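Local coordinates for protein glutathione uptake transporter (Shewanella oneidensis, PDB 4UVM) that probably carries peptides across the membrane, with proton-coupled uptake as in other oligopeptide transporters of the major facilitator superfamily, at residues M168-K173 with W334-M339; T392-M397 with G477-A482. All blocks are in the same frame, centred on the assembly; numbering follows the deposited sequence.

Contact 1 and contact 2 both lie well away from the middle of this largely helical transporter, their centres 26 Å apart and their nearest atoms about 11 Å apart. They follow one another along the chain: contact 1 is complete before contact 2 opens. Contact 1 sets the end portion of helix 143-175 against the loop that leads from helix 321-326 to helix 343-366; contact 2 sets the last turn of helix 372-396 against the start of helix 480-506. They share no helix, although helix 321-326, from which the loop of contact 1 departs, also reaches contact 2. Contact 1 joins a helix to a loop and contact 2 joins two helix ends, in both cases bringing together residues far apart in sequence.

Contact 1 (M168-K173 with W334-M339); sequences MPLLLK and WFEPAM
Pro-169 presses its ring into the turn formed by Glu-336, Ala-338 and Met-339, and this is the close-packed part of the contact. Its CG lies 3.7 Å from the CB of Ala-338 and 4.2 Å from the CG of Met-339, while the ring CB sits beside the CB of Glu-336. The same proline has no N-H to give to the preceding turn, and helix 143-175 is kinked there. Ala-338, in a short 3-10 segment, points its methyl at the proline ring. Pro-169, Ala-338 and Met-339 are all buried, and Leu-170 extends their packing to the exposed edge. Alongside the proline, Met-339 reaches across Leu-170 at about a right angle: with its CG anti to its own carbonyl carbon (chi1 -58°) and the rest of the chain extended, the methionine brings CE to 3.5 Å from the leucine CD2. That same CD2 lies 4.0 Å from the backbone O of Trp-334.

Toward the exposed side the contact changes character. Lys-173 comes from the next turn of the helix and crosses Glu-336 obliquely. The glutamate chain is bent at chi2 (-83°), which turns its carboxylate toward the lysine. NZ of Lys-173 and OE2 of Glu-336 are 3.6 Å apart, a long salt bridge, and the carboxylate rests as much against the lysine methylenes as against its ammonium group. Both residues also touch a crystal neighbour, so their exact poses may owe something to the lattice.

Within the loop, the carbonyl of Phe-335 accepts a hydrogen bond from Lys-331. Between loop and helix 143-175 there is no hydrogen bond in this contact, which relies mainly on apolar fit around a proline, with a loose, probably solvent-weakened charge pair at the exposed edge.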
# COMPACT_ATOMS: atom_id res chain seq x y z
N MET A 168 8.94 -5.09 -19.71
CA MET A 168 7.78 -4.29 -20.10
C MET A 168 8.10 -2.88 -20.65
O MET A 168 7.39 -2.42 -21.54
CB MET A 168 6.80 -4.16 -18.93
CG MET A 168 6.21 -5.49 -18.51
SD MET A 168 5.52 -6.36 -19.93
CE MET A 168 5.36 -8.01 -19.25
N PRO A 169 9.12 -2.20 -20.10
CA PRO A 169 9.52 -0.94 -20.76
C PRO A 169 9.97 -1.15 -22.20
O PRO A 169 9.65 -0.33 -23.06
CB PRO A 169 10.69 -0.46 -19.90
CG PRO A 169 10.41 -1.00 -18.56
CD PRO A 169 9.79 -2.35 -18.79
N LEU A 170 10.71 -2.23 -22.43
CA LEU A 170 11.20 -2.56 -23.77
C LEU A 170 10.07 -2.95 -24.71
O LEU A 170 10.07 -2.59 -25.88
CB LEU A 170 12.23 -3.69 -23.68
CG LEU A 170 13.54 -3.30 -23.02
CD1 LEU A 170 14.47 -4.50 -22.92
CD2 LEU A 170 14.19 -2.17 -23.80
N LEU A 171 9.10 -3.69 -24.18
CA LEU A 171 7.96 -4.12 -24.97
C LEU A 171 7.13 -2.92 -25.40
O LEU A 171 6.58 -2.89 -26.51
CB LEU A 171 7.10 -5.10 -24.18
CG LEU A 171 6.79 -6.44 -24.86
CD1 LEU A 171 8.08 -7.15 -25.24
CD2 LEU A 171 5.93 -7.31 -23.96
N LEU A 172 7.05 -1.93 -24.52
CA LEU A 172 6.29 -0.71 -24.79
C LEU A 172 6.99 0.14 -25.84
O LEU A 172 6.35 0.76 -26.69
CB LEU A 172 6.11 0.10 -23.50
CG LEU A 172 5.40 1.45 -23.59
CD1 LEU A 172 3.94 1.26 -23.96
CD2 LEU A 172 5.53 2.20 -22.28
N LYS A 173 8.32 0.16 -25.78
CA LYS A 173 9.13 0.97 -26.68
C LYS A 173 9.02 0.48 -28.12
O LYS A 173 8.93 1.28 -29.06
CB LYS A 173 10.59 0.96 -26.24
CG LYS A 173 11.38 2.16 -26.72
CD LYS A 173 10.90 3.44 -26.05
CE LYS A 173 11.85 4.59 -26.32
NZ LYS A 173 11.45 5.82 -25.58
N TRP A 334 20.33 1.63 -24.75
CA TRP A 334 19.43 0.50 -24.55
C TRP A 334 18.53 0.70 -23.33
O TRP A 334 17.47 0.08 -23.23
CB TRP A 334 20.22 -0.80 -24.40
CG TRP A 334 20.86 -0.96 -23.04
CD1 TRP A 334 20.29 -1.53 -21.93
CD2 TRP A 334 22.18 -0.56 -22.66
NE1 TRP A 334 21.18 -1.50 -20.88
CE2 TRP A 334 22.35 -0.91 -21.30
CE3 TRP A 334 23.23 0.06 -23.33
CZ2 TRP A 334 23.53 -0.66 -20.61
CZ3 TRP A 334 24.41 0.31 -22.64
CH2 TRP A 334 24.54 -0.05 -21.29
N PHE A 335 18.96 1.55 -22.41
CA PHE A 335 18.33 1.65 -21.11
C PHE A 335 17.11 2.56 -21.08
O PHE A 335 17.11 3.65 -21.66
CB PHE A 335 19.35 2.12 -20.07
CG PHE A 335 18.94 1.84 -18.65
CD1 PHE A 335 19.08 0.57 -18.12
CD2 PHE A 335 18.42 2.84 -17.86
CE1 PHE A 335 18.71 0.31 -16.82
CE2 PHE A 335 18.04 2.59 -16.55
CZ PHE A 335 18.19 1.31 -16.03
N GLU A 336 16.07 2.09 -20.39
CA GLU A 336 14.85 2.87 -20.16
C GLU A 336 14.74 3.20 -18.67
O GLU A 336 15.02 2.35 -17.82
CB GLU A 336 13.62 2.09 -20.62
CG GLU A 336 13.54 1.89 -22.12
CD GLU A 336 12.95 3.09 -22.84
OE1 GLU A 336 11.80 3.47 -22.52
OE2 GLU A 336 13.62 3.66 -23.72
N PRO A 337 14.34 4.44 -18.35
CA PRO A 337 14.25 4.92 -16.96
C PRO A 337 13.40 4.03 -16.06
O PRO A 337 13.66 3.95 -14.86
CB PRO A 337 13.61 6.30 -17.11
CG PRO A 337 13.99 6.74 -18.48
CD PRO A 337 13.98 5.49 -19.32
N ALA A 338 12.40 3.36 -16.63
CA ALA A 338 11.48 2.54 -15.85
C ALA A 338 12.16 1.27 -15.32
O ALA A 338 11.64 0.62 -14.42
CB ALA A 338 10.27 2.18 -16.68
N MET A 339 13.31 0.92 -15.89
CA MET A 339 14.02 -0.29 -15.49
C MET A 339 14.68 -0.16 -14.12
O MET A 339 15.15 -1.14 -13.55
CB MET A 339 15.08 -0.67 -16.52
CG MET A 339 14.56 -0.91 -17.93
SD MET A 339 15.85 -1.64 -18.96
CE MET A 339 15.28 -1.17 -20.59

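Contact 2 (T392-M397 with G477-A482); sequences TIQLMM and GMSVTA
Two helix ends meet here, the last turn of helix 372-396 and the beginning of helix 480-506, and Gln-394 and Leu-395 of the first reach over Ala-482 of the second. The CG of Gln-394 lies 3.6 Å from the CB of Ala-482. CG stands anti to the backbone N (chi1 -168°) and the chain then bends at chi2 (63°), which turns a face of the amide to the methyl of Thr-481: its CG2 is 3.5 Å from the CD of Gln-394. The amide is not turned to a polar partner across the contact; its OE1 accepts a bond from Gln-325 of helix 321-326 instead.

Both segments lie near ends of predicted membrane spans of this major facilitator superfamily fold, and Ser-479 holds the N-cap position of helix 480-506. Its OG is hydrogen-bonded to Asp-398, just past helix 372-396, giving the two helix ends a polar link beside the apolar one. On the other flank the CD2 of Leu-395 touches both the CG of Met-478, at 3.6 Å, and the CB of Ala-482, at 3.8 Å. Phe-486, one turn further along helix 480-506, touches both Leu-395 and Met-478.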
# COMPACT_ATOMS: atom_id res chain seq x y z
N THR A 392 18.53 16.41 -3.16
CA THR A 392 19.77 17.08 -3.54
C THR A 392 20.07 16.86 -5.01
O THR A 392 20.52 17.77 -5.70
CB THR A 392 20.98 16.61 -2.70
OG1 THR A 392 21.21 15.21 -2.93
CG2 THR A 392 20.73 16.85 -1.22
N ILE A 393 19.82 15.64 -5.48
CA ILE A 393 20.02 15.29 -6.88
C ILE A 393 19.24 16.22 -7.80
O ILE A 393 19.76 16.70 -8.81
CB ILE A 393 19.62 13.82 -7.16
CG1 ILE A 393 20.68 12.87 -6.61
CG2 ILE A 393 19.42 13.59 -8.65
CD1 ILE A 393 20.42 11.41 -6.93
N GLN A 394 17.99 16.49 -7.44
CA GLN A 394 17.15 17.40 -8.19
C GLN A 394 17.73 18.81 -8.18
O GLN A 394 17.74 19.50 -9.20
CB GLN A 394 15.73 17.42 -7.63
CG GLN A 394 14.72 18.12 -8.51
CD GLN A 394 14.56 17.44 -9.86
OE1 GLN A 394 14.76 16.23 -9.98
NE2 GLN A 394 14.20 18.22 -10.87
N LEU A 395 18.23 19.23 -7.02
CA LEU A 395 18.92 20.51 -6.89
C LEU A 395 20.20 20.52 -7.71
O LEU A 395 20.47 21.46 -8.46
CB LEU A 395 19.25 20.80 -5.42
CG LEU A 395 18.10 21.18 -4.50
CD1 LEU A 395 18.64 21.67 -3.16
CD2 LEU A 395 17.23 22.25 -5.15
N MET A 396 20.99 19.47 -7.54
CA MET A 396 22.28 19.35 -8.20
C MET A 396 22.13 19.26 -9.72
O MET A 396 22.99 19.73 -10.46
CB MET A 396 23.03 18.13 -7.66
CG MET A 396 24.38 17.91 -8.28
SD MET A 396 25.28 16.59 -7.46
CE MET A 396 25.40 17.25 -5.80
N MET A 397 21.03 18.68 -10.18
CA MET A 397 20.83 18.53 -11.62
C MET A 397 19.91 19.61 -12.19
O MET A 397 19.56 19.57 -13.37
CB MET A 397 20.30 17.13 -11.95
CG MET A 397 18.80 16.96 -11.92
SD MET A 397 18.32 15.32 -12.50
CE MET A 397 16.64 15.64 -13.05
N GLY A 477 13.23 30.09 -3.67
CA GLY A 477 14.02 30.12 -4.88
C GLY A 477 14.42 28.71 -5.28
O GLY A 477 15.53 28.47 -5.76
N MET A 478 13.50 27.78 -5.06
CA MET A 478 13.75 26.38 -5.35
C MET A 478 12.76 25.86 -6.38
O MET A 478 11.62 26.33 -6.44
CB MET A 478 13.66 25.54 -4.07
CG MET A 478 14.76 24.51 -3.93
SD MET A 478 14.44 23.34 -2.60
CE MET A 478 13.82 24.44 -1.32
N SER A 479 13.20 24.90 -7.19
CA SER A 479 12.32 24.28 -8.17
C SER A 479 11.23 23.50 -7.45
O SER A 479 11.51 22.69 -6.56
CB SER A 479 13.10 23.37 -9.11
OG SER A 479 13.83 22.39 -8.41
N VAL A 480 9.98 23.77 -7.83
CA VAL A 480 8.81 23.14 -7.22
C VAL A 480 8.97 21.63 -7.11
O VAL A 480 8.60 21.02 -6.11
CB VAL A 480 7.53 23.46 -8.02
CG1 VAL A 480 6.31 22.79 -7.39
CG2 VAL A 480 7.32 24.96 -8.11
N THR A 481 9.53 21.03 -8.15
CA THR A 481 9.84 19.61 -8.18
C THR A 481 10.72 19.19 -7.00
O THR A 481 10.43 18.21 -6.32
CB THR A 481 10.53 19.23 -9.51
OG1 THR A 481 9.59 19.36 -10.58
CG2 THR A 481 11.06 17.81 -9.47
N ALA A 482 11.78 19.96 -6.75
CA ALA A 482 12.70 19.65 -5.66
C ALA A 482 12.09 19.97 -4.30
O ALA A 482 12.33 19.27 -3.32
CB ALA A 482 14.01 20.39 -5.84